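Local coordinates for protein cytochrome C (Marichromatium purpuratum 984, PDB 5LO9) that probably oxidises thiosulfate to tetrathionate as a fusion of the cytochromes TsdB and TsdA, with electrons passing through its four covalently bound c-type hemes, at residues P1-R4 against G5-L8; T110-W113 against P114-L118; G315-Q318 against R319-M323; Y469-A472 against H473-Q477. All blocks are in the same frame, centred on the assembly; numbering follows the deposited sequence.

Overall arrangement
Followed from the N terminus, the four contacts come strictly in series: none nests in another, none crosses another, and each is closed between residues only a few positions apart. Contact 1 is the opening turns of helix 2-10, in the first cytochrome domain. Contact 2 closes the tight turn linking helix 102-110 through helix 113-116 to the second heme-binding segment. Contact 3 closes the hairpin between strands 312-314 and 319-321, its centre about 64 Å from that of contact 1 and on the opposite side of the chain's centre. Contact 4 ends helix 460-470 and starts the following loop, with its centre about 25 Å from that of contact 3.

Contact 1. Residues P1-R4 against G5-L8; sequences PFER and GRTL
The N-terminal helix of a cytochrome c domain, residues 2-10, begins here, and Phe2, Glu3 and Arg6 meet on its first turn while Arg4 and Thr7 meet on the next. As is usual in class I cytochromes c, this helix packs against the last helix of its domain, 74-86. Arg6 links two neighbours at once. Its CG stands anti to the backbone N (chi1 -163°), and a bend at chi3 turns the guanidinium back toward the start of the helix, where Glu3 lies alongside it, pointing the same way. Arg6 NH2 gives a nearly straight hydrogen bond of 3.0 Å to Glu3 OE1, on the syn side of the carboxylate, as the core of a salt bridge; NE adds a weak bond to the same oxygen. Phe2 approaches differently, with its rim against the flat face of the guanidinium: Phe2 CE2 lies 3.3 Å from Arg6 CZ, and the two planes stand 76° apart. The guanidinium thus has a carboxylate at its edge and an aromatic edge over one face, which probably limits its freedom to turn. Outward, Phe2 and Arg6 both reach Tyr83 of helix 74-86, and Arg4 NE forms a salt bridge with Asp76 of that helix. The side chain of Leu8 is about 5 Å from a heme c, and its backbone is hydrogen-bonded to Cys21, which is covalently attached to heme. In the second turn one carbonyl serves two donors: Arg4 O accepts from Leu8 N at 2.9 Å and from the hydroxyl Thr7 OG1 at 3.0 Å.

Contact 2. Residues T110-W113 against P114-L118; sequences TGDW and PERDL
A helix N-cap joined to a G1 beta bulge organises this turn, in which Asp112 faces Glu115, Arg116, Asp117 and Leu118. The carboxylate of Asp112, its CG anti to the backbone N (chi1 -177°), splits its work between two oxygens. OD1 caps helix 113-116 by accepting from Glu115 N at 3.0 Å, the N-H coming from above the carboxylate plane. OD2 takes the NE of Arg116 in a salt bridge of 3.0 Å, on its anti side and tilted out of the carboxylate plane; it lies in the guanidinium plane, yet carboxylate and guanidinium stand almost perpendicular, at 87°. Arg116 is further fixed by Glu178 at NH2 and by the backbone oxygen of Arg173 at NH1. The backbone of Asp112 closes the turn as a single antiparallel hydrogen-bonded pair with Leu118: Asp112 N donates to Leu118 O at 2.9 Å. Asp117, with its positive phi, is the extra residue of the bulge, and its carboxylate pairs with Arg297 and Arg237. Just beyond the turn lies Cys121, which is covalently bound to heme c. Asp112 O accepts from Leu118 N and Arg116 N on opposite faces of its plane, while Leu118 O sits 3.9 Å above one face of the Trp113 ring, offset toward its rim.

Contact 3. Residues G315-Q318 against R319-M323; sequences GKNQ and RVDTM. With EDO (1,2-ethanediol), chain S.
Asn317 and Asp321 reach toward each other from opposite directions across the end of a beta hairpin. From CB, which already points at the neighbouring segment, the Asn317 side chain turns with CG between the backbone N and the carbonyl carbon (chi1 39°), and CG comes 4.1 Å from Arg319 CB. OD1 lies 4.1 Å from Arg319 O, a loose approach. The tip does the binding: Asn317 ND2 donates to Asp321 OD2 at 3.1 Å along an almost straight N-H line (173°), with the oxygen in the amide plane and ND2 on the syn side of the carboxylate, tilted somewhat out of its plane. Amide and carboxylate are well twisted, 64° apart. Beside the bond runs the aliphatic part of Arg319, whose CD is 3.8 Å from ND2. Asp321 OD2 also holds Arg314 NE in a salt bridge, its stronger tie, and an alanine here in place of Asn317 would probably leave that oxygen without its amide donor, dependent on Arg314, and the loop end less firmly pinned to the strand. Arg319 NH1 bonds its own strand at Val320 O (2.7 Å) and pairs with Glu325 and with Asp354 of the second subunit. Farther on, Met323 N donates to O2 of an ethanediol molecule at 3.2 Å; Met323 also touches a heme c, and Lys316 belongs to the thiosulfate pocket. Gln318 and Arg319 together face Arg314 as a G1 beta bulge, and the contact lies at the turn between strands 312-314 and 319-321, with Thr322 then capping helix 323-332 through its bond to Glu325 N.

Contact 4. Residues Y469-A472 against H473-Q477; sequences YINA and HERPQ
His473 sets the edge of its imidazole against the face of Tyr469 in a T-shaped pair, the ring centroids 4.8 Å apart and the planes at 88°. His473 CE1 is the atom that points in, 3.6 Å above the phenol plane and over its centre. The same ring edge carries ND1, which donates to Ile470 O at 3.0 Å; the N-H line is bent, and the donor sits well above the carbonyl plane, not on a lone pair. With CG beside the backbone N (chi1 -69°), the imidazole folds back over the turn that its own backbone makes, where His473 N adds a weak bond of 3.4 Å to the same Ile470 O. Were His473 replaced by an alanine, Ile470 O would probably lose its side-chain donor and the tyrosine face its edge-on partner. This is the C-terminal end of helix 460-470, in a cytochrome c domain, and Asn471 is the first residue to leave the helical path. Ile470, just before it, touches a heme c and packs on Tyr398 of helix 391-401 and Ile446 of helix 439-449, while Tyr469 rests on Ala395. Beyond His473 the chain runs on as a loop, and Arg475 folds its guanidinium back toward the helix end, its plane 74° from the Asn471 amide. The main polar ties of these two lie farther out: Arg475 NH1 bonds Tyr430 O and Ser429 OG, NH2 bonds Leu424 O, and Asn471 is gripped at OD1 by the Tyr430 hydroxyl and at ND2 by Met436 O.

Contact 1. Residues P1-R4 against G5-L8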
loop_
_atom_site.group_PDB
_atom_site.type_symbol
_atom_site.label_atom_id
_atom_site.label_comp_id
_atom_site.label_asym_id
_atom_site.label_seq_id
_atom_site.Cartn_x
_atom_site.Cartn_y
_atom_site.Cartn_z
ATOM N N PRO A 1 54.699 20.030 23.000
ATOM C CA PRO A 1 54.600 18.975 21.966
ATOM C C PRO A 1 54.196 19.541 20.594
ATOM O O PRO A 1 54.678 19.045 19.565
ATOM C CB PRO A 1 53.515 18.018 22.510
ATOM C CG PRO A 1 53.548 18.210 24.001
ATOM C CD PRO A 1 54.054 19.647 24.271
ATOM N N PHE A 2 53.309 20.552 20.590
ATOM C CA PHE A 2 53.007 21.308 19.370
ATOM C C PHE A 2 54.225 22.125 18.913
ATOM O O PHE A 2 54.333 22.422 17.715
ATOM C CB PHE A 2 51.764 22.203 19.617
ATOM C CG PHE A 2 51.275 22.996 18.398
ATOM C CD1 PHE A 2 50.242 22.479 17.592
ATOM C CD2 PHE A 2 51.787 24.265 18.080
ATOM C CE1 PHE A 2 49.731 23.209 16.441
ATOM C CE2 PHE A 2 51.283 25.005 16.931
ATOM C CZ PHE A 2 50.256 24.465 16.117
ATOM N N GLU A 3 55.180 22.433 19.824
ATOM C CA GLU A 3 56.344 23.257 19.472
ATOM C C GLU A 3 57.430 22.434 18.782
ATOM O O GLU A 3 57.943 22.833 17.726
ATOM C CB GLU A 3 56.925 23.941 20.726
ATOM C CG GLU A 3 56.002 24.963 21.427
ATOM C CD GLU A 3 55.364 25.994 20.484
ATOM O OE1 GLU A 3 55.769 26.095 19.292
ATOM O OE2 GLU A 3 54.447 26.709 20.959
ATOM N N ARG A 4 57.743 21.254 19.318
ATOM C CA ARG A 4 58.651 20.368 18.612
ATOM C C ARG A 4 58.059 20.003 17.258
ATOM O O ARG A 4 58.740 20.075 16.226
ATOM C CB ARG A 4 58.925 19.121 19.464
ATOM C CG ARG A 4 59.784 18.028 18.788
ATOM C CD ARG A 4 61.300 18.361 18.714
ATOM N NE ARG A 4 62.142 17.197 19.050
ATOM C CZ ARG A 4 62.472 16.825 20.291
ATOM N NH1 ARG A 4 62.045 17.530 21.345
ATOM N NH2 ARG A 4 63.235 15.742 20.477
ATOM N N GLY A 5 56.766 19.655 17.245
ATOM C CA GLY A 5 56.084 19.377 15.993
ATOM C C GLY A 5 56.204 20.499 14.979
ATOM O O GLY A 5 56.504 20.263 13.801
ATOM N N ARG A 6 55.967 21.739 15.416
ATOM C CA ARG A 6 56.052 22.861 14.482
ATOM C C ARG A 6 57.459 22.985 13.913
ATOM O O ARG A 6 57.638 23.155 12.698
ATOM C CB ARG A 6 55.608 24.185 15.133
ATOM C CG ARG A 6 55.268 25.307 14.073
ATOM C CD ARG A 6 55.358 26.755 14.590
ATOM N NE ARG A 6 54.956 26.862 15.996
ATOM C CZ ARG A 6 53.735 27.204 16.418
ATOM N NH1 ARG A 6 52.753 27.467 15.542
ATOM N NH2 ARG A 6 53.486 27.250 17.730
ATOM N N THR A 7 58.481 22.906 14.768
ATOM C CA THR A 7 59.820 23.118 14.236
ATOM C C THR A 7 60.220 21.977 13.292
ATOM O O THR A 7 60.822 22.241 12.241
ATOM C CB THR A 7 60.834 23.306 15.386
ATOM O OG1 THR A 7 60.896 22.116 16.173
ATOM C CG2 THR A 7 60.439 24.528 16.324
ATOM N N LEU A 8 59.789 20.734 13.566
ATOM C CA LEU A 8 60.049 19.645 12.620
ATOM C C LEU A 8 59.265 19.813 11.333
ATOM O O LEU A 8 59.780 19.520 10.243
ATOM C CB LEU A 8 59.703 18.299 13.226
ATOM C CG LEU A 8 60.686 17.690 14.208
ATOM C CD1 LEU A 8 60.205 16.291 14.646
ATOM C CD2 LEU A 8 62.047 17.629 13.566
#

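Contact 2. Residues T110-W113 against P114-L118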
loop_
_atom_site.group_PDB
_atom_site.type_symbol
_atom_site.label_atom_id
_atom_site.label_comp_id
_atom_site.label_asym_id
_atom_site.label_seq_id
_atom_site.Cartn_x
_atom_site.Cartn_y
_atom_site.Cartn_z
ATOM N N THR A 110 27.182 4.620 -2.441
ATOM C CA THR A 110 26.279 3.472 -2.376
ATOM C C THR A 110 26.951 2.108 -2.567
ATOM O O THR A 110 26.260 1.090 -2.453
ATOM C CB THR A 110 25.187 3.602 -3.457
ATOM O OG1 THR A 110 25.745 3.402 -4.784
ATOM C CG2 THR A 110 24.584 4.937 -3.376
ATOM N N GLY A 111 28.240 2.051 -2.929
ATOM C CA GLY A 111 28.960 0.778 -3.012
ATOM C C GLY A 111 28.417 -0.122 -4.107
ATOM O O GLY A 111 27.802 0.327 -5.067
ATOM N N ASP A 112 28.653 -1.439 -3.928
ATOM C CA ASP A 112 28.132 -2.469 -4.825
ATOM C C ASP A 112 27.854 -3.732 -4.002
ATOM O O ASP A 112 28.605 -4.713 -4.005
ATOM C CB ASP A 112 29.094 -2.771 -5.972
ATOM C CG ASP A 112 28.526 -3.804 -6.951
ATOM O OD1 ASP A 112 27.382 -4.317 -6.724
ATOM O OD2 ASP A 112 29.220 -4.081 -7.965
ATOM N N TRP A 113 26.762 -3.715 -3.280
ATOM C CA TRP A 113 26.410 -4.902 -2.511
ATOM C C TRP A 113 26.021 -6.060 -3.435
ATOM O O TRP A 113 26.430 -7.212 -3.212
ATOM C CB TRP A 113 25.273 -4.596 -1.508
ATOM C CG TRP A 113 25.714 -3.773 -0.311
ATOM C CD1 TRP A 113 25.637 -2.414 -0.176
ATOM C CD2 TRP A 113 26.286 -4.264 0.904
ATOM N NE1 TRP A 113 26.136 -2.032 1.034
ATOM C CE2 TRP A 113 26.550 -3.142 1.720
ATOM C CE3 TRP A 113 26.620 -5.537 1.377
ATOM C CZ2 TRP A 113 27.140 -3.251 2.983
ATOM C CZ3 TRP A 113 27.189 -5.649 2.625
ATOM C CH2 TRP A 113 27.437 -4.505 3.425
ATOM N N PRO A 114 25.231 -5.806 -4.474
ATOM C CA PRO A 114 24.660 -6.929 -5.246
ATOM C C PRO A 114 25.670 -7.810 -5.938
ATOM O O PRO A 114 25.516 -9.034 -5.928
ATOM C CB PRO A 114 23.777 -6.219 -6.249
ATOM C CG PRO A 114 23.413 -4.983 -5.595
ATOM C CD PRO A 114 24.609 -4.535 -4.847
ATOM N N GLU A 115 26.696 -7.233 -6.551
ATOM C CA GLU A 115 27.691 -8.040 -7.235
ATOM C C GLU A 115 28.977 -8.281 -6.435
ATOM O O GLU A 115 29.670 -9.275 -6.685
ATOM C CB GLU A 115 28.036 -7.381 -8.561
ATOM C CG GLU A 115 26.801 -7.179 -9.469
ATOM C CD GLU A 115 25.937 -8.433 -9.645
ATOM O OE1 GLU A 115 26.480 -9.528 -9.962
ATOM O OE2 GLU A 115 24.690 -8.297 -9.513
ATOM N N ARG A 116 29.321 -7.425 -5.474
ATOM C CA ARG A 116 30.593 -7.575 -4.782
ATOM C C ARG A 116 30.500 -7.536 -3.251
ATOM O O ARG A 116 31.547 -7.530 -2.587
ATOM C CB ARG A 116 31.565 -6.503 -5.280
ATOM C CG ARG A 116 31.910 -6.673 -6.728
ATOM C CD ARG A 116 32.866 -5.579 -7.220
ATOM N NE ARG A 116 32.161 -4.497 -7.874
ATOM C CZ ARG A 116 32.742 -3.457 -8.450
ATOM N NH1 ARG A 116 34.059 -3.318 -8.442
ATOM N NH2 ARG A 116 31.988 -2.534 -9.000
ATOM N N ASP A 117 29.302 -7.518 -2.662
ATOM C CA ASP A 117 29.174 -7.475 -1.193
ATOM C C ASP A 117 30.007 -6.327 -0.615
ATOM O O ASP A 117 30.564 -6.416 0.477
ATOM C CB ASP A 117 29.581 -8.819 -0.558
ATOM C CG ASP A 117 28.695 -9.988 -1.009
ATOM O OD1 ASP A 117 27.450 -9.867 -0.932
ATOM O OD2 ASP A 117 29.233 -11.022 -1.484
ATOM N N LEU A 118 30.089 -5.235 -1.355
ATOM C CA LEU A 118 31.021 -4.160 -1.085
ATOM C C LEU A 118 30.288 -2.943 -0.541
ATOM O O LEU A 118 29.481 -2.354 -1.272
ATOM C CB LEU A 118 31.737 -3.795 -2.376
ATOM C CG LEU A 118 32.686 -2.606 -2.332
ATOM C CD1 LEU A 118 33.885 -2.887 -1.413
ATOM C CD2 LEU A 118 33.145 -2.311 -3.755
#

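Contact 3. Residues G315-Q318 against R319-M323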
loop_
_atom_site.group_PDB
_atom_site.type_symbol
_atom_site.label_atom_id
_atom_site.label_comp_id
_atom_site.label_asym_id
_atom_site.label_seq_id
_atom_site.Cartn_x
_atom_site.Cartn_y
_atom_site.Cartn_z
ATOM N N GLY A 315 1.343 -11.355 15.267
ATOM C CA GLY A 315 1.071 -11.786 16.639
ATOM C C GLY A 315 1.514 -10.822 17.749
ATOM O O GLY A 315 1.018 -10.936 18.880
ATOM N N LYS A 316 2.444 -9.893 17.460
ATOM C CA LYS A 316 3.013 -9.008 18.491
ATOM C C LYS A 316 1.969 -8.070 19.090
ATOM O O LYS A 316 2.032 -7.737 20.285
ATOM C CB LYS A 316 4.178 -8.187 17.900
ATOM C CG LYS A 316 4.636 -6.895 18.689
ATOM C CD LYS A 316 6.154 -6.664 18.566
ATOM C CE LYS A 316 6.650 -5.211 18.778
ATOM N NZ LYS A 316 7.799 -4.830 17.755
ATOM N N ASN A 317 1.029 -7.591 18.261
ATOM C CA ASN A 317 -0.071 -6.740 18.714
ATOM C C ASN A 317 -1.438 -7.394 18.491
ATOM O O ASN A 317 -2.468 -6.746 18.730
ATOM C CB ASN A 317 -0.007 -5.357 18.030
ATOM C CG ASN A 317 0.398 -5.423 16.548
ATOM O OD1 ASN A 317 0.684 -6.497 16.011
ATOM N ND2 ASN A 317 0.379 -4.267 15.874
ATOM N N GLN A 318 -1.467 -8.669 18.073
ATOM C CA GLN A 318 -2.694 -9.430 17.821
ATOM C C GLN A 318 -3.650 -8.593 16.965
ATOM O O GLN A 318 -4.740 -8.203 17.397
ATOM C CB GLN A 318 -3.363 -9.906 19.115
ATOM C CG GLN A 318 -2.508 -10.825 20.010
ATOM C CD GLN A 318 -3.018 -10.878 21.459
ATOM O OE1 GLN A 318 -3.917 -10.125 21.854
ATOM N NE2 GLN A 318 -2.450 -11.779 22.250
ATOM N N ARG A 319 -3.216 -8.327 15.729
ATOM C CA ARG A 319 -3.837 -7.322 14.880
ATOM C C ARG A 319 -3.270 -7.423 13.466
ATOM O O ARG A 319 -2.098 -7.764 13.285
ATOM C CB ARG A 319 -3.543 -5.936 15.478
ATOM C CG ARG A 319 -4.121 -4.765 14.767
ATOM C CD ARG A 319 -3.234 -3.533 14.933
ATOM N NE ARG A 319 -4.036 -2.314 14.883
ATOM C CZ ARG A 319 -4.621 -1.825 13.783
ATOM N NH1 ARG A 319 -4.497 -2.445 12.604
ATOM N NH2 ARG A 319 -5.341 -0.704 13.866
ATOM N N VAL A 320 -4.096 -7.071 12.471
ATOM C CA VAL A 320 -3.650 -6.988 11.081
ATOM C C VAL A 320 -3.036 -5.612 10.860
ATOM O O VAL A 320 -3.623 -4.597 11.243
ATOM C CB VAL A 320 -4.822 -7.242 10.112
ATOM C CG1 VAL A 320 -4.453 -6.936 8.661
ATOM C CG2 VAL A 320 -5.276 -8.679 10.204
ATOM N N ASP A 321 -1.870 -5.559 10.225
ATOM C CA ASP A 321 -1.115 -4.316 10.119
ATOM C C ASP A 321 -0.918 -3.937 8.661
ATOM O O ASP A 321 -0.526 -4.771 7.842
ATOM C CB ASP A 321 0.262 -4.429 10.804
ATOM C CG ASP A 321 0.257 -3.992 12.292
ATOM O OD1 ASP A 321 -0.747 -3.404 12.809
ATOM O OD2 ASP A 321 1.301 -4.243 12.948
ATOM N N THR A 322 -1.202 -2.682 8.347
ATOM C CA THR A 322 -0.830 -2.115 7.067
ATOM C C THR A 322 0.663 -1.840 7.046
ATOM O O THR A 322 1.352 -1.919 8.057
ATOM C CB THR A 322 -1.590 -0.806 6.797
ATOM O OG1 THR A 322 -1.401 0.141 7.860
ATOM C CG2 THR A 322 -3.061 -1.024 6.609
ATOM N N MET A 323 1.176 -1.533 5.859
ATOM C CA MET A 323 2.540 -1.030 5.755
ATOM C C MET A 323 2.730 0.256 6.558
ATOM O O MET A 323 3.767 0.432 7.199
ATOM C CB MET A 323 2.892 -0.797 4.298
ATOM C CG MET A 323 4.238 -0.180 4.072
ATOM S SD MET A 323 5.576 -1.185 4.718
ATOM C CE MET A 323 5.496 -2.631 3.695
HETATM C C1 EDO S . -1.131 0.388 3.086
HETATM O O1 EDO S . -0.206 1.087 3.972
HETATM C C2 EDO S . -0.451 -0.745 2.289
HETATM O O2 EDO S . -0.313 -2.003 3.071
#

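Contact 4. Residues Y469-A472 against H473-Q477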
loop_
_atom_site.group_PDB
_atom_site.type_symbol
_atom_site.label_atom_id
_atom_site.label_comp_id
_atom_site.label_asym_id
_atom_site.label_seq_id
_atom_site.Cartn_x
_atom_site.Cartn_y
_atom_site.Cartn_z
ATOM N N TYR A 469 25.141 -11.317 24.216
ATOM C CA TYR A 469 25.925 -10.306 24.926
ATOM C C TYR A 469 25.356 -8.906 24.694
ATOM O O TYR A 469 25.110 -8.160 25.641
ATOM C CB TYR A 469 27.395 -10.360 24.503
ATOM C CG TYR A 469 28.252 -9.182 24.976
ATOM C CD1 TYR A 469 28.607 -9.034 26.296
ATOM C CD2 TYR A 469 28.715 -8.240 24.104
ATOM C CE1 TYR A 469 29.407 -7.960 26.744
ATOM C CE2 TYR A 469 29.517 -7.158 24.550
ATOM C CZ TYR A 469 29.848 -7.042 25.870
ATOM O OH TYR A 469 30.628 -5.994 26.300
ATOM N N ILE A 470 25.142 -8.535 23.435
ATOM C CA ILE A 470 24.632 -7.204 23.085
ATOM C C ILE A 470 23.306 -6.927 23.781
ATOM O O ILE A 470 23.097 -5.870 24.391
ATOM C CB ILE A 470 24.459 -7.105 21.560
ATOM C CG1 ILE A 470 25.771 -6.782 20.895
ATOM C CG2 ILE A 470 23.396 -6.058 21.175
ATOM C CD1 ILE A 470 25.757 -7.077 19.360
ATOM N N ASN A 471 22.363 -7.844 23.639
ATOM C CA ASN A 471 21.012 -7.585 24.088
ATOM C C ASN A 471 20.808 -7.893 25.563
ATOM O O ASN A 471 19.668 -8.018 26.013
ATOM C CB ASN A 471 20.036 -8.363 23.208
ATOM C CG ASN A 471 19.832 -7.687 21.857
ATOM O OD1 ASN A 471 19.864 -6.442 21.762
ATOM N ND2 ASN A 471 19.618 -8.492 20.803
ATOM N N ALA A 472 21.882 -8.010 26.328
ATOM C CA ALA A 472 21.767 -8.138 27.764
ATOM C C ALA A 472 22.198 -6.864 28.465
ATOM O O ALA A 472 22.391 -6.861 29.676
ATOM C CB ALA A 472 22.565 -9.345 28.234
ATOM N N HIS A 473 22.264 -5.774 27.734
ATOM C CA HIS A 473 22.600 -4.458 28.253
ATOM C C HIS A 473 21.334 -3.617 28.389
ATOM O O HIS A 473 20.322 -3.861 27.726
ATOM C CB HIS A 473 23.566 -3.736 27.304
ATOM C CG HIS A 473 24.939 -4.327 27.242
ATOM N ND1 HIS A 473 25.252 -5.421 26.463
ATOM C CD2 HIS A 473 26.095 -3.944 27.829
ATOM C CE1 HIS A 473 26.536 -5.704 26.595
ATOM N NE2 HIS A 473 27.072 -4.820 27.417
ATOM N N GLU A 474 21.394 -2.597 29.238
ATOM C CA GLU A 474 20.221 -1.731 29.279
ATOM C C GLU A 474 20.172 -0.870 28.035
ATOM O O GLU A 474 21.192 -0.590 27.394
ATOM C CB GLU A 474 20.205 -0.828 30.520
ATOM C CG GLU A 474 19.708 -1.510 31.783
ATOM C CD GLU A 474 18.212 -1.890 31.755
ATOM O OE1 GLU A 474 17.451 -1.353 30.918
ATOM O OE2 GLU A 474 17.809 -2.752 32.568
ATOM N N ARG A 475 18.970 -0.423 27.727
ATOM C CA ARG A 475 18.641 0.447 26.593
ATOM C C ARG A 475 17.325 1.095 26.975
ATOM O O ARG A 475 16.745 0.702 27.995
ATOM C CB ARG A 475 18.483 -0.350 25.297
ATOM C CG ARG A 475 17.359 -1.412 25.397
ATOM C CD ARG A 475 17.225 -2.262 24.151
ATOM N NE ARG A 475 18.404 -3.114 23.964
ATOM C CZ ARG A 475 19.451 -2.794 23.211
ATOM N NH1 ARG A 475 19.497 -1.630 22.555
ATOM N NH2 ARG A 475 20.452 -3.646 23.117
ATOM N N PRO A 476 16.787 2.020 26.183
ATOM C CA PRO A 476 15.568 2.722 26.603
ATOM C C PRO A 476 14.405 1.787 26.869
ATOM O O PRO A 476 14.252 0.726 26.256
ATOM C CB PRO A 476 15.278 3.653 25.434
ATOM C CG PRO A 476 16.636 3.920 24.835
ATOM C CD PRO A 476 17.331 2.583 24.942
ATOM N N GLN A 477 13.599 2.195 27.837
ATOM C CA GLN A 477 12.488 1.379 28.297
ATOM C C GLN A 477 11.501 1.028 27.173
ATOM O O GLN A 477 11.335 1.756 26.178
ATOM C CB GLN A 477 11.759 2.130 29.400
ATOM C CG GLN A 477 10.593 1.393 30.000
ATOM C CD GLN A 477 10.997 0.172 30.727
ATOM O OE1 GLN A 477 10.838 -0.945 30.237
ATOM N NE2 GLN A 477 11.541 0.371 31.926
#